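Local coordinates for protein carbonic anhydrase (Synechocystis sp., PDB 5SWC) that catalyses the reversible hydration of carbon dioxide with a bound zinc ion, supplying CO2 to RuBisCO inside the carboxysome, at residues S36-L41 / Q70-D75; D64-T69 / G74-I79; I112-H117 / E172-Q177; H199-R204 / G208-Y213. One frame throughout, in Å; residues are numbered along the deposited sequence. Where two conformers were deposited one is given.

Contact 1. Residues S36-L41 / Q70-D75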
loop_
_atom_site.group_PDB
_atom_site.type_symbol
_atom_site.label_atom_id
_atom_site.label_comp_id
_atom_site.label_asym_id
_atom_site.label_seq_id
_atom_site.Cartn_x
_atom_site.Cartn_y
_atom_site.Cartn_z
ATOM N N SER A 36 -3.032 11.719 45.459
ATOM C CA SER A 36 -2.450 11.769 46.801
ATOM C C SER A 36 -2.427 10.406 47.537
ATOM O O SER A 36 -1.403 9.976 48.110
ATOM C CB SER A 36 -3.209 12.787 47.602
ATOM O OG SER A 36 -2.663 12.860 48.895
ATOM N N SER A 37 -3.520 9.670 47.462
ATOM C CA SER A 37 -3.584 8.405 48.157
ATOM C C SER A 37 -2.772 7.332 47.460
ATOM O O SER A 37 -2.438 6.335 48.080
ATOM C CB SER A 37 -5.024 7.949 48.395
ATOM O OG SER A 37 -5.711 7.989 47.180
ATOM N N HIS A 38 -2.357 7.588 46.215
ATOM C CA HIS A 38 -1.556 6.645 45.433
ATOM C C HIS A 38 -0.235 7.257 45.055
ATOM O O HIS A 38 0.384 6.882 44.067
ATOM C CB HIS A 38 -2.330 6.226 44.172
ATOM C CG HIS A 38 -3.562 5.452 44.476
ATOM N ND1 HIS A 38 -4.697 6.021 45.014
ATOM C CD2 HIS A 38 -3.828 4.134 44.327
ATOM C CE1 HIS A 38 -5.610 5.078 45.200
ATOM N NE2 HIS A 38 -5.110 3.929 44.772
ATOM N N ARG A 39 0.238 8.180 45.864
ATOM C CA ARG A 39 1.442 8.922 45.543
ATOM C C ARG A 39 2.660 8.017 45.439
ATOM O O ARG A 39 3.494 8.226 44.542
ATOM C CB ARG A 39 1.671 10.033 46.564
ATOM C CG ARG A 39 1.727 9.570 48.014
ATOM C CD ARG A 39 1.735 10.781 48.942
ATOM N NE ARG A 39 1.886 10.465 50.353
ATOM C CZ ARG A 39 0.876 10.286 51.204
ATOM N NH1 ARG A 39 -0.387 10.275 50.762
ATOM N NH2 ARG A 39 1.120 10.037 52.478
ATOM N N ASP A 40 2.759 7.005 46.300
ATOM C CA ASP A 40 3.936 6.096 46.206
ATOM C C ASP A 40 3.858 5.278 44.926
ATOM O O ASP A 40 4.873 5.057 44.254
ATOM C CB ASP A 40 4.002 5.138 47.394
ATOM C CG ASP A 40 4.387 5.810 48.698
ATOM O OD1 ASP A 40 4.774 7.007 48.693
ATOM O OD2 ASP A 40 4.301 5.095 49.728
ATOM N N LEU A 41 2.665 4.810 44.589
ATOM C CA LEU A 41 2.476 4.044 43.360
ATOM C C LEU A 41 2.878 4.849 42.140
ATOM O O LEU A 41 3.607 4.368 41.281
ATOM C CB LEU A 41 1.022 3.574 43.239
ATOM C CG LEU A 41 0.675 2.839 41.954
ATOM C CD1 LEU A 41 1.507 1.569 41.800
ATOM C CD2 LEU A 41 -0.795 2.542 41.875
ATOM N N GLN A 70 -11.809 -3.246 37.737
ATOM C CA GLN A 70 -11.273 -2.676 38.991
ATOM C C GLN A 70 -9.740 -2.805 39.074
ATOM O O GLN A 70 -9.164 -3.220 40.078
ATOM C CB GLN A 70 -11.981 -3.285 40.219
ATOM C CG GLN A 70 -13.453 -2.925 40.278
ATOM C CD GLN A 70 -13.659 -1.477 40.601
ATOM O OE1 GLN A 70 -13.454 -1.076 41.752
ATOM N NE2 GLN A 70 -14.071 -0.683 39.617
ATOM N N SER A 71 -9.124 -2.412 37.960
ATOM C CA SER A 71 -7.685 -2.468 37.828
ATOM C C SER A 71 -7.040 -1.239 38.406
ATOM O O SER A 71 -7.653 -0.177 38.477
ATOM C CB SER A 71 -7.261 -2.603 36.389
ATOM O OG SER A 71 -7.501 -3.900 35.901
ATOM N N GLU A 72 -5.805 -1.417 38.853
ATOM C CA GLU A 72 -4.970 -0.330 39.299
ATOM C C GLU A 72 -4.227 0.268 38.091
ATOM O O GLU A 72 -3.941 -0.408 37.130
ATOM C CB GLU A 72 -3.959 -0.864 40.325
ATOM C CG GLU A 72 -3.101 0.197 40.962
ATOM C CD GLU A 72 -3.925 1.229 41.683
ATOM O OE1 GLU A 72 -4.261 2.272 41.045
ATOM O OE2 GLU A 72 -4.230 0.964 42.883
ATOM N N VAL A 73 -3.857 1.524 38.209
ATOM C CA VAL A 73 -2.980 2.118 37.241
ATOM C C VAL A 73 -1.699 1.278 37.178
ATOM O O VAL A 73 -1.144 0.861 38.199
ATOM C CB VAL A 73 -2.651 3.547 37.681
ATOM C CG1 VAL A 73 -1.825 4.232 36.665
ATOM C CG2 VAL A 73 -3.945 4.344 37.915
ATOM N N GLY A 74 -1.253 1.020 35.944
ATOM C CA GLY A 74 -0.094 0.195 35.710
ATOM C C GLY A 74 -0.435 -1.225 35.297
ATOM O O GLY A 74 0.435 -1.977 34.876
ATOM N N ASP A 75 -1.683 -1.624 35.440
ATOM C CA ASP A 75 -2.056 -3.012 35.180
ATOM C C ASP A 75 -2.343 -3.329 33.716
ATOM O O ASP A 75 -2.008 -4.435 33.267
ATOM C CB ASP A 75 -3.303 -3.385 35.996
ATOM C CG ASP A 75 -3.060 -3.539 37.496
ATOM O OD1 ASP A 75 -1.918 -3.479 37.990
ATOM O OD2 ASP A 75 -4.094 -3.774 38.198
#
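E72 OE1, on the side chain that meets H38 and L41, is gripped twice: by the backbone N of V73 at 3.0 Å, on the anti side of the carboxylate, and by the hydroxyl of Y34. E72 is also the first residue of a type II beta turn running to D75, which D75 N closes onto E72 O at 3.1 Å. Its CG stands anti to the backbone N (chi1 -175°) and the chain then bends at chi2, folding the carboxylate back to V73 N while its CG and CD lie against the helix 39-45. There L41, coming from the opposite direction, sets CD2 3.4 Å from E72 CD, at the carboxylate, and comes near V73 O. H38, the N-cap residue of that helix, meets the acid differently. Its ring turns an edge to the carboxylate, the two planes 60° apart, and no hydrogen bond joins them. The imidazole is placed by Y34, which stacks on it and accepts from its ND1 through the backbone O. Away from the zinc site, the contact ties the N-terminal helices to the loop before strand 76-81. The nearest approach of the H38 ring is CD2, 3.5 Å from E72 OE2.

Contact 2. Residues D64-T69 / G74-I79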
loop_
_atom_site.group_PDB
_atom_site.type_symbol
_atom_site.label_atom_id
_atom_site.label_comp_id
_atom_site.label_asym_id
_atom_site.label_seq_id
_atom_site.Cartn_x
_atom_site.Cartn_y
_atom_site.Cartn_z
ATOM N N ASP A 64 -15.049 1.294 29.876
ATOM C CA ASP A 64 -13.880 1.754 30.635
ATOM C C ASP A 64 -13.181 0.496 31.180
ATOM O O ASP A 64 -13.648 -0.088 32.158
ATOM C CB ASP A 64 -14.289 2.707 31.738
ATOM C CG ASP A 64 -13.071 3.201 32.587
ATOM O OD1 ASP A 64 -12.019 2.529 32.571
ATOM O OD2 ASP A 64 -13.220 4.230 33.284
ATOM N N PRO A 65 -12.096 0.041 30.558
ATOM C CA PRO A 65 -11.524 -1.251 30.927
ATOM C C PRO A 65 -11.021 -1.278 32.351
ATOM O O PRO A 65 -11.134 -2.307 33.033
ATOM C CB PRO A 65 -10.358 -1.447 29.952
ATOM C CG PRO A 65 -10.375 -0.317 29.100
ATOM C CD PRO A 65 -11.438 0.629 29.380
ATOM N N ASN A 66 -10.434 -0.192 32.839
ATOM C CA ASN A 66 -9.980 -0.192 34.206
ATOM C C ASN A 66 -11.109 -0.231 35.217
ATOM O O ASN A 66 -11.000 -0.853 36.269
ATOM C CB ASN A 66 -9.047 0.986 34.453
ATOM C CG ASN A 66 -7.693 0.796 33.756
ATOM O OD1 ASN A 66 -6.855 0.033 34.224
ATOM N ND2 ASN A 66 -7.473 1.520 32.669
ATOM N N LEU A 67 -12.214 0.411 34.880
ATOM C CA LEU A 67 -13.390 0.390 35.749
ATOM C C LEU A 67 -14.002 -0.995 35.780
ATOM O O LEU A 67 -14.283 -1.522 36.865
ATOM C CB LEU A 67 -14.410 1.400 35.246
ATOM C CG LEU A 67 -15.783 1.379 35.967
ATOM C CD1 LEU A 67 -15.686 1.844 37.378
ATOM C CD2 LEU A 67 -16.782 2.187 35.160
ATOM N N ILE A 68 -14.219 -1.603 34.619
ATOM C CA ILE A 68 -14.945 -2.866 34.605
ATOM C C ILE A 68 -14.138 -3.993 35.227
ATOM O O ILE A 68 -14.725 -4.960 35.705
ATOM C CB ILE A 68 -15.476 -3.245 33.204
ATOM C CG1 ILE A 68 -14.351 -3.570 32.257
ATOM C CG2 ILE A 68 -16.329 -2.115 32.638
ATOM C CD1 ILE A 68 -14.875 -3.986 30.886
ATOM N N THR A 69 -12.815 -3.866 35.271
ATOM C CA THR A 69 -11.974 -4.872 35.927
ATOM C C THR A 69 -11.399 -4.427 37.273
ATOM O O THR A 69 -10.643 -5.173 37.900
ATOM C CB THR A 69 -10.781 -5.259 35.049
ATOM O OG1 THR A 69 -9.950 -4.115 34.775
ATOM C CG2 THR A 69 -11.283 -5.893 33.745
ATOM N N GLY A 74 -1.253 1.020 35.944
ATOM C CA GLY A 74 -0.094 0.195 35.710
ATOM C C GLY A 74 -0.435 -1.225 35.297
ATOM O O GLY A 74 0.435 -1.977 34.876
ATOM N N ASP A 75 -1.683 -1.624 35.440
ATOM C CA ASP A 75 -2.056 -3.012 35.180
ATOM C C ASP A 75 -2.343 -3.329 33.716
ATOM O O ASP A 75 -2.008 -4.435 33.267
ATOM C CB ASP A 75 -3.303 -3.385 35.996
ATOM C CG ASP A 75 -3.060 -3.539 37.496
ATOM O OD1 ASP A 75 -1.918 -3.479 37.990
ATOM O OD2 ASP A 75 -4.094 -3.774 38.198
ATOM N N LEU A 76 -3.037 -2.432 33.012
ATOM C CA LEU A 76 -3.568 -2.728 31.666
ATOM C C LEU A 76 -2.937 -1.823 30.646
ATOM O O LEU A 76 -3.064 -0.591 30.730
ATOM C CB LEU A 76 -5.082 -2.495 31.616
ATOM C CG LEU A 76 -5.948 -3.272 32.623
ATOM C CD1 LEU A 76 -7.417 -3.018 32.290
ATOM C CD2 LEU A 76 -5.655 -4.753 32.608
ATOM N N PHE A 77 -2.275 -2.428 29.665
ATOM C CA PHE A 77 -1.789 -1.695 28.478
ATOM C C PHE A 77 -2.936 -1.791 27.483
ATOM O O PHE A 77 -3.386 -2.905 27.188
ATOM C CB PHE A 77 -0.532 -2.371 27.963
ATOM C CG PHE A 77 0.120 -1.695 26.799
ATOM C CD1 PHE A 77 1.151 -0.793 26.981
ATOM C CD2 PHE A 77 -0.251 -2.013 25.493
ATOM C CE1 PHE A 77 1.770 -0.198 25.879
ATOM C CE2 PHE A 77 0.420 -1.405 24.381
ATOM C CZ PHE A 77 1.399 -0.539 24.601
ATOM N N VAL A 78 -3.443 -0.682 26.980
ATOM C CA VAL A 78 -4.759 -0.655 26.344
ATOM C C VAL A 78 -4.684 -0.141 24.901
ATOM O O VAL A 78 -4.110 0.931 24.643
ATOM C CB VAL A 78 -5.741 0.205 27.134
ATOM C CG1 VAL A 78 -7.074 0.243 26.448
ATOM C CG2 VAL A 78 -5.893 -0.330 28.563
ATOM N N ILE A 79 -5.279 -0.869 23.968
ATOM C CA ILE A 79 -5.519 -0.440 22.604
ATOM C C ILE A 79 -6.989 -0.152 22.459
ATOM O O ILE A 79 -7.797 -1.008 22.831
ATOM C CB ILE A 79 -5.106 -1.545 21.616
ATOM C CG1 ILE A 79 -3.581 -1.761 21.648
ATOM C CG2 ILE A 79 -5.634 -1.269 20.227
ATOM C CD1 ILE A 79 -3.108 -2.966 20.858
HETATM O O HOH W 1 -4.369 -0.224 34.328
HETATM O O HOH W 2 -4.958 1.735 31.128
#
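L76 CD1 is the atom on which the packed half of this contact converges, and T69, P65 and N66 of helix 65-69 all reach it. T69 OG1 comes within 3.7 Å of L76 CD1, the two side chains crossing at a slant, and P65 CB lies 4.1 Å from the same methyl. P65 CG also approaches V78 CG1 at 4.3 Å, so the proline spans two strand residues on one face. The T69 hydroxyl sits between its own backbone N and carbonyl carbon (chi1 60°), which aims OG1 back along the helix to donate to P65 O at 2.8 Å; T69 N reaches that oxygen from the other face of its plane. A valine here would probably cost P65 O one of its two donors and leave the S71 hydroxyl, which also bonds to OG1, without that mate. The N66 side is wetter. One water accepts from N66 ND2 at 3.0 Å and lies beside L76 O, to which it can donate, and another accepts from L76 N at 2.9 Å; since N66 was deposited in two conformers, its part in this hydration is less certain. Helix and strand axes stand 10.5 Å apart at 132°, as parts of a beta-alpha-beta unit in which P65 also packs on F55 and C57 of strand 53-58, while V78 O accepts from S59 of the second subunit.

Contact 3. Residues I112-H117 / E172-Q177. With ZN (zinc ion), chain G.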
loop_
_atom_site.group_PDB
_atom_site.type_symbol
_atom_site.label_atom_id
_atom_site.label_comp_id
_atom_site.label_asym_id
_atom_site.label_seq_id
_atom_site.Cartn_x
_atom_site.Cartn_y
_atom_site.Cartn_z
ATOM N N ILE A 112 -3.524 -11.526 26.518
ATOM C CA ILE A 112 -4.176 -10.608 25.604
ATOM C C ILE A 112 -5.685 -10.836 25.703
ATOM O O ILE A 112 -6.134 -11.985 25.599
ATOM C CB ILE A 112 -3.773 -10.805 24.142
ATOM C CG1 ILE A 112 -2.260 -10.625 24.028
ATOM C CG2 ILE A 112 -4.515 -9.819 23.245
ATOM C CD1 ILE A 112 -1.694 -10.922 22.605
ATOM N N ILE A 113 -6.447 -9.777 25.909
ATOM C CA ILE A 113 -7.906 -9.832 25.944
ATOM C C ILE A 113 -8.452 -8.962 24.825
ATOM O O ILE A 113 -8.173 -7.757 24.804
ATOM C CB ILE A 113 -8.478 -9.353 27.277
ATOM C CG1 ILE A 113 -7.916 -10.199 28.421
ATOM C CG2 ILE A 113 -10.023 -9.438 27.241
ATOM C CD1 ILE A 113 -8.311 -9.726 29.807
ATOM N N VAL A 114 -9.223 -9.522 23.903
ATOM C CA VAL A 114 -10.000 -8.771 22.932
ATOM C C VAL A 114 -11.389 -8.637 23.536
ATOM O O VAL A 114 -12.085 -9.644 23.726
ATOM C CB VAL A 114 -10.117 -9.463 21.564
ATOM C CG1 VAL A 114 -10.966 -8.635 20.633
ATOM C CG2 VAL A 114 -8.733 -9.711 20.965
ATOM N N CYS A 115 -11.802 -7.416 23.869
ATOM C CA CYS A 115 -13.060 -7.147 24.510
ATOM C C CYS A 115 -13.957 -6.336 23.571
ATOM O O CYS A 115 -13.668 -5.186 23.228
ATOM C CB CYS A 115 -12.797 -6.396 25.813
ATOM S SG CYS A 115 -14.293 -6.017 26.743
ATOM N N GLY A 116 -15.049 -6.937 23.164
ATOM C CA GLY A 116 -16.136 -6.258 22.488
ATOM C C GLY A 116 -17.224 -5.915 23.476
ATOM O O GLY A 116 -17.109 -6.198 24.639
ATOM N N HIS A 117 -18.281 -5.303 22.987
ATOM C CA HIS A 117 -19.352 -4.884 23.879
ATOM C C HIS A 117 -20.683 -4.758 23.168
ATOM O O HIS A 117 -20.755 -4.548 21.951
ATOM C CB HIS A 117 -18.986 -3.530 24.534
ATOM C CG HIS A 117 -19.023 -2.405 23.549
ATOM N ND1 HIS A 117 -20.182 -1.701 23.313
ATOM C CD2 HIS A 117 -18.130 -1.994 22.611
ATOM C CE1 HIS A 117 -19.984 -0.854 22.318
ATOM N NE2 HIS A 117 -18.742 -1.013 21.848
ATOM N N GLU A 172 -19.140 -12.589 17.072
ATOM C CA GLU A 172 -18.338 -13.105 15.960
ATOM C C GLU A 172 -17.169 -12.168 15.636
ATOM O O GLU A 172 -16.086 -12.620 15.232
ATOM C CB GLU A 172 -19.244 -13.390 14.761
ATOM C CG GLU A 172 -20.170 -14.579 14.941
ATOM C CD GLU A 172 -19.451 -15.926 15.053
ATOM O OE1 GLU A 172 -18.244 -16.057 14.740
ATOM O OE2 GLU A 172 -20.186 -16.892 15.418
ATOM N N ASN A 173 -17.338 -10.870 15.853
ATOM C CA ASN A 173 -16.247 -9.941 15.606
ATOM C C ASN A 173 -15.068 -10.232 16.523
ATOM O O ASN A 173 -13.918 -10.156 16.067
ATOM C CB ASN A 173 -16.762 -8.489 15.773
ATOM C CG ASN A 173 -15.710 -7.468 15.520
ATOM O OD1 ASN A 173 -15.205 -7.331 14.397
ATOM N ND2 ASN A 173 -15.416 -6.662 16.551
ATOM N N ILE A 174 -15.319 -10.541 17.774
ATOM C CA ILE A 174 -14.264 -10.906 18.725
ATOM C C ILE A 174 -13.521 -12.138 18.192
ATOM O O ILE A 174 -12.271 -12.147 18.175
ATOM C CB ILE A 174 -14.845 -11.132 20.122
ATOM C CG1 ILE A 174 -15.356 -9.802 20.689
ATOM C CG2 ILE A 174 -13.834 -11.788 21.044
ATOM C CD1 ILE A 174 -16.360 -9.996 21.763
ATOM N N LEU A 175 -14.241 -13.146 17.733
ATOM C CA LEU A 175 -13.632 -14.391 17.253
ATOM C C LEU A 175 -12.753 -14.115 16.025
ATOM O O LEU A 175 -11.665 -14.660 15.895
ATOM C CB LEU A 175 -14.703 -15.432 16.984
ATOM C CG LEU A 175 -15.566 -15.756 18.214
ATOM C CD1 LEU A 175 -16.440 -16.922 17.931
ATOM C CD2 LEU A 175 -14.695 -16.004 19.405
ATOM N N THR A 176 -13.192 -13.252 15.133
ATOM C CA THR A 176 -12.383 -12.869 13.986
ATOM C C THR A 176 -11.070 -12.223 14.430
ATOM O O THR A 176 -10.019 -12.533 13.884
ATOM C CB THR A 176 -13.158 -11.919 13.077
ATOM O OG1 THR A 176 -14.297 -12.635 12.572
ATOM C CG2 THR A 176 -12.348 -11.391 11.941
ATOM N N GLN A 177 -11.135 -11.316 15.393
ATOM C CA GLN A 177 -9.908 -10.660 15.807
ATOM C C GLN A 177 -8.930 -11.639 16.449
ATOM O O GLN A 177 -7.726 -11.456 16.293
ATOM C CB GLN A 177 -10.207 -9.525 16.783
ATOM C CG GLN A 177 -11.229 -8.524 16.355
ATOM C CD GLN A 177 -11.169 -8.219 14.915
ATOM O OE1 GLN A 177 -10.117 -7.881 14.353
ATOM N NE2 GLN A 177 -12.304 -8.340 14.261
HETATM ZN ZN ZN G . -18.086 -0.327 20.017
HETATM O O HOH W 3 -19.396 1.284 19.824
#
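I174 points from helix 162-181 toward strand 111-117, and its CG1-CD1 branch meets the backbone of G116. CG1 lies beside the I174 backbone N (chi1 -68°), and the extended chi2 (158°) carries CD1 on to 3.6 Å from G116 N. A side chain on G116 would clash with that methyl, so the missing CB is what admits the isoleucine. The other branch, I174 CG2, turns to V114, resting 3.9 Å from V114 O and 4.3 Å from V114 CG1. V114 and Q177 instead meet at about a right angle, through V114 CG1 and Q177 CB at 4.0 Å. Beyond CB the glutamine bends away: NE2 donates to N173 O at 3.0 Å, from the opposite face to Q177 N, and OE1 accepts from I86 N. The buried amide is thus satisfied within its own helix and by the neighbouring loop. Strand and helix run nearly antiparallel (158°), their axes 8.4 Å apart. While G116 faces the helix, the next residue, H117, directs its CB away, and its NE2 binds zinc at 2.1 Å. C58, C120 and a water 2.1 Å from the zinc complete the tetrahedral Cys-His-Cys-water site of a beta-class carbonic anhydrase.

Contact 4. Residues H199-R204 / G208-Y213. With FMT (formic acid), chain L.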
loop_
_atom_site.group_PDB
_atom_site.type_symbol
_atom_site.label_atom_id
_atom_site.label_comp_id
_atom_site.label_asym_id
_atom_site.label_seq_id
_atom_site.Cartn_x
_atom_site.Cartn_y
_atom_site.Cartn_z
ATOM N N HIS A 199 -7.688 -14.251 25.030
ATOM C CA HIS A 199 -9.054 -14.258 25.579
ATOM C C HIS A 199 -9.964 -13.380 24.737
ATOM O O HIS A 199 -9.524 -12.417 24.138
ATOM C CB HIS A 199 -9.043 -13.737 26.996
ATOM C CG HIS A 199 -8.110 -14.480 27.866
ATOM N ND1 HIS A 199 -8.522 -15.538 28.640
ATOM C CD2 HIS A 199 -6.772 -14.365 28.050
ATOM C CE1 HIS A 199 -7.474 -16.032 29.285
ATOM N NE2 HIS A 199 -6.402 -15.340 28.945
ATOM N N GLY A 200 -11.255 -13.756 24.699
ATOM C CA GLY A 200 -12.265 -12.988 23.999
ATOM C C GLY A 200 -13.421 -12.723 24.936
ATOM O O GLY A 200 -14.003 -13.669 25.458
ATOM N N TRP A 201 -13.660 -11.448 25.222
ATOM C CA TRP A 201 -14.663 -11.025 26.208
ATOM C C TRP A 201 -15.718 -10.173 25.559
ATOM O O TRP A 201 -15.406 -9.289 24.777
ATOM C CB TRP A 201 -13.966 -10.238 27.298
ATOM C CG TRP A 201 -13.244 -11.057 28.317
ATOM C CD1 TRP A 201 -12.974 -12.410 28.279
ATOM C CD2 TRP A 201 -12.789 -10.585 29.593
ATOM N NE1 TRP A 201 -12.364 -12.797 29.459
ATOM C CE2 TRP A 201 -12.232 -11.713 30.262
ATOM C CE3 TRP A 201 -12.793 -9.345 30.208
ATOM C CZ2 TRP A 201 -11.706 -11.618 31.545
ATOM C CZ3 TRP A 201 -12.260 -9.255 31.510
ATOM C CH2 TRP A 201 -11.722 -10.390 32.144
ATOM N N ILE A 202 -16.967 -10.387 25.915
ATOM C CA ILE A 202 -18.074 -9.511 25.518
ATOM C C ILE A 202 -18.562 -8.799 26.780
ATOM O O ILE A 202 -19.031 -9.436 27.740
ATOM C CB ILE A 202 -19.255 -10.278 24.938
ATOM C CG1 ILE A 202 -18.881 -11.142 23.743
ATOM C CG2 ILE A 202 -20.393 -9.310 24.577
ATOM C CD1 ILE A 202 -19.969 -12.158 23.366
ATOM N N TYR A 203 -18.463 -7.458 26.776
ATOM C CA TYR A 203 -18.977 -6.648 27.894
ATOM C C TYR A 203 -20.412 -6.238 27.582
ATOM O O TYR A 203 -20.693 -5.532 26.617
ATOM C CB TYR A 203 -18.066 -5.435 28.098
ATOM C CG TYR A 203 -18.614 -4.358 29.007
ATOM C CD1 TYR A 203 -19.152 -4.661 30.250
ATOM C CD2 TYR A 203 -18.538 -3.035 28.650
ATOM C CE1 TYR A 203 -19.642 -3.665 31.081
ATOM C CE2 TYR A 203 -19.036 -2.029 29.460
ATOM C CZ TYR A 203 -19.578 -2.358 30.676
ATOM O OH TYR A 203 -20.051 -1.374 31.513
ATOM N N ARG A 204 -21.340 -6.721 28.406
ATOM C CA ARG A 204 -22.772 -6.421 28.283
ATOM C C ARG A 204 -23.074 -5.231 29.174
ATOM O O ARG A 204 -23.126 -5.342 30.416
ATOM C CB ARG A 204 -23.604 -7.651 28.649
ATOM C CG ARG A 204 -23.250 -8.786 27.779
ATOM C CD ARG A 204 -24.088 -9.996 28.020
ATOM N NE ARG A 204 -25.420 -9.803 27.470
ATOM C CZ ARG A 204 -26.537 -10.203 28.061
ATOM N NH1 ARG A 204 -26.471 -10.836 29.233
ATOM N NH2 ARG A 204 -27.722 -10.009 27.465
ATOM N N GLY A 208 -24.393 -5.554 33.087
ATOM C CA GLY A 208 -23.302 -5.528 34.048
ATOM C C GLY A 208 -22.553 -6.848 34.185
ATOM O O GLY A 208 -22.330 -7.332 35.298
ATOM N N GLU A 209 -22.245 -7.472 33.040
ATOM C CA GLU A 209 -21.502 -8.725 33.077
ATOM C C GLU A 209 -20.634 -8.844 31.865
ATOM O O GLU A 209 -20.808 -8.104 30.884
ATOM C CB GLU A 209 -22.428 -9.945 33.177
ATOM C CG GLU A 209 -23.208 -10.211 31.913
ATOM C CD GLU A 209 -23.882 -11.607 31.839
ATOM O OE1 GLU A 209 -23.537 -12.557 32.597
ATOM O OE2 GLU A 209 -24.748 -11.769 30.949
ATOM N N VAL A 210 -19.679 -9.770 31.954
ATOM C CA VAL A 210 -18.822 -10.125 30.823
ATOM C C VAL A 210 -19.022 -11.588 30.525
ATOM O O VAL A 210 -19.139 -12.426 31.418
ATOM C CB VAL A 210 -17.373 -9.845 31.171
ATOM C CG1 VAL A 210 -16.439 -10.410 30.113
ATOM C CG2 VAL A 210 -17.149 -8.351 31.294
ATOM N N LEU A 211 -19.033 -11.905 29.245
ATOM C CA LEU A 211 -19.020 -13.306 28.771
ATOM C C LEU A 211 -17.665 -13.526 28.119
ATOM O O LEU A 211 -17.148 -12.666 27.397
ATOM C CB LEU A 211 -20.119 -13.552 27.730
ATOM C CG LEU A 211 -21.556 -13.293 28.191
ATOM C CD1 LEU A 211 -22.484 -13.662 27.018
ATOM C CD2 LEU A 211 -21.878 -14.097 29.396
ATOM N N ALA A 212 -17.085 -14.686 28.345
ATOM C CA ALA A 212 -15.762 -15.047 27.840
ATOM C C ALA A 212 -15.838 -16.259 26.931
ATOM O O ALA A 212 -16.548 -17.225 27.220
ATOM C CB ALA A 212 -14.867 -15.379 29.035
ATOM N N TYR A 213 -15.068 -16.241 25.843
ATOM C CA TYR A 213 -15.064 -17.385 24.938
ATOM C C TYR A 213 -14.173 -18.503 25.457
ATOM O O TYR A 213 -12.991 -18.302 25.702
ATOM C CB TYR A 213 -14.556 -16.944 23.578
ATOM C CG TYR A 213 -14.760 -17.966 22.493
ATOM C CD1 TYR A 213 -16.023 -18.363 22.091
ATOM C CD2 TYR A 213 -13.681 -18.509 21.813
ATOM C CE1 TYR A 213 -16.193 -19.250 21.086
ATOM C CE2 TYR A 213 -13.846 -19.417 20.807
ATOM C CZ TYR A 213 -15.094 -19.782 20.434
ATOM O OH TYR A 213 -15.311 -20.678 19.399
HETATM C C FMT L . -11.346 -16.158 30.491
HETATM O O1 FMT L . -12.378 -15.933 31.161
HETATM O O2 FMT L . -11.188 -15.591 29.379
HETATM O O HOH W 4 -11.623 -16.043 26.535
#
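R204 and E209 run side by side in the same direction, and the arginine can be followed along its partner. R204 CB starts 3.6 Å from E209 O. CG continues past that carbonyl, and R204 CD then lies 3.5 Å from E209 OE2 and 4.1 Å from L211 CD1, so the stem touches both acid and leucine. The chain turns at chi3 (74°), swinging the guanidinium over to the carboxylate, where R204 NH1 forms a salt bridge to E209 OE2 at 2.6 Å. That oxygen lies in the guanidinium plane, yet the carboxylate plane itself is turned 52° from it; NH2 is paired with E207. A methionine in its place would probably leave the carboxylate of E209 without its mate within the hairpin and E207 short of a counter-charge. Strands 197-204 and 209-214 form an antiparallel beta hairpin, and G208 and E209 both face R204 as a G1 beta bulge, G208 taking the positive phi. Further along, I202 and L211 pair by two backbone bonds, of which I202 N to L211 O spans 2.7 Å. W201, Y203, V210 and A212 occupy the other side of the sheet. V210 CG1 packs obliquely on the W201 indole near its rim, 3.7 Å from W201 CD2, and A212 CB touches W201 CD1. The indole edge meets a bound formic acid molecule, probably from the crystallisation liquor: W201 NE1 donates to its O2 at 3.0 Å, and H199 ND1 donates to the same oxygen at 2.8 Å.

How the contacts relate
Contacts 2, 3 and 4 are buried and meet in one mixed sheet, whereas contact 1 is partly exposed, its centre about 22 Å from the centre of the chain. Contacts 1 and 2 share G74 and D75, and S71 N probably bonds to N66 O between them. Contacts 3 and 4 hold neighbouring strands: I112 O and V114 O probably accept from H199 N and W201 N. Contact 2 touches contact 4 through T69 and W201. The chemistry follows position: a carboxylate against a leucine at the edge, apolar helix-strand packing in contacts 2 and 3, with waters in the former, and backbone pairing plus a salt bridge in contact 4. Contact 3 carries a zinc ligand.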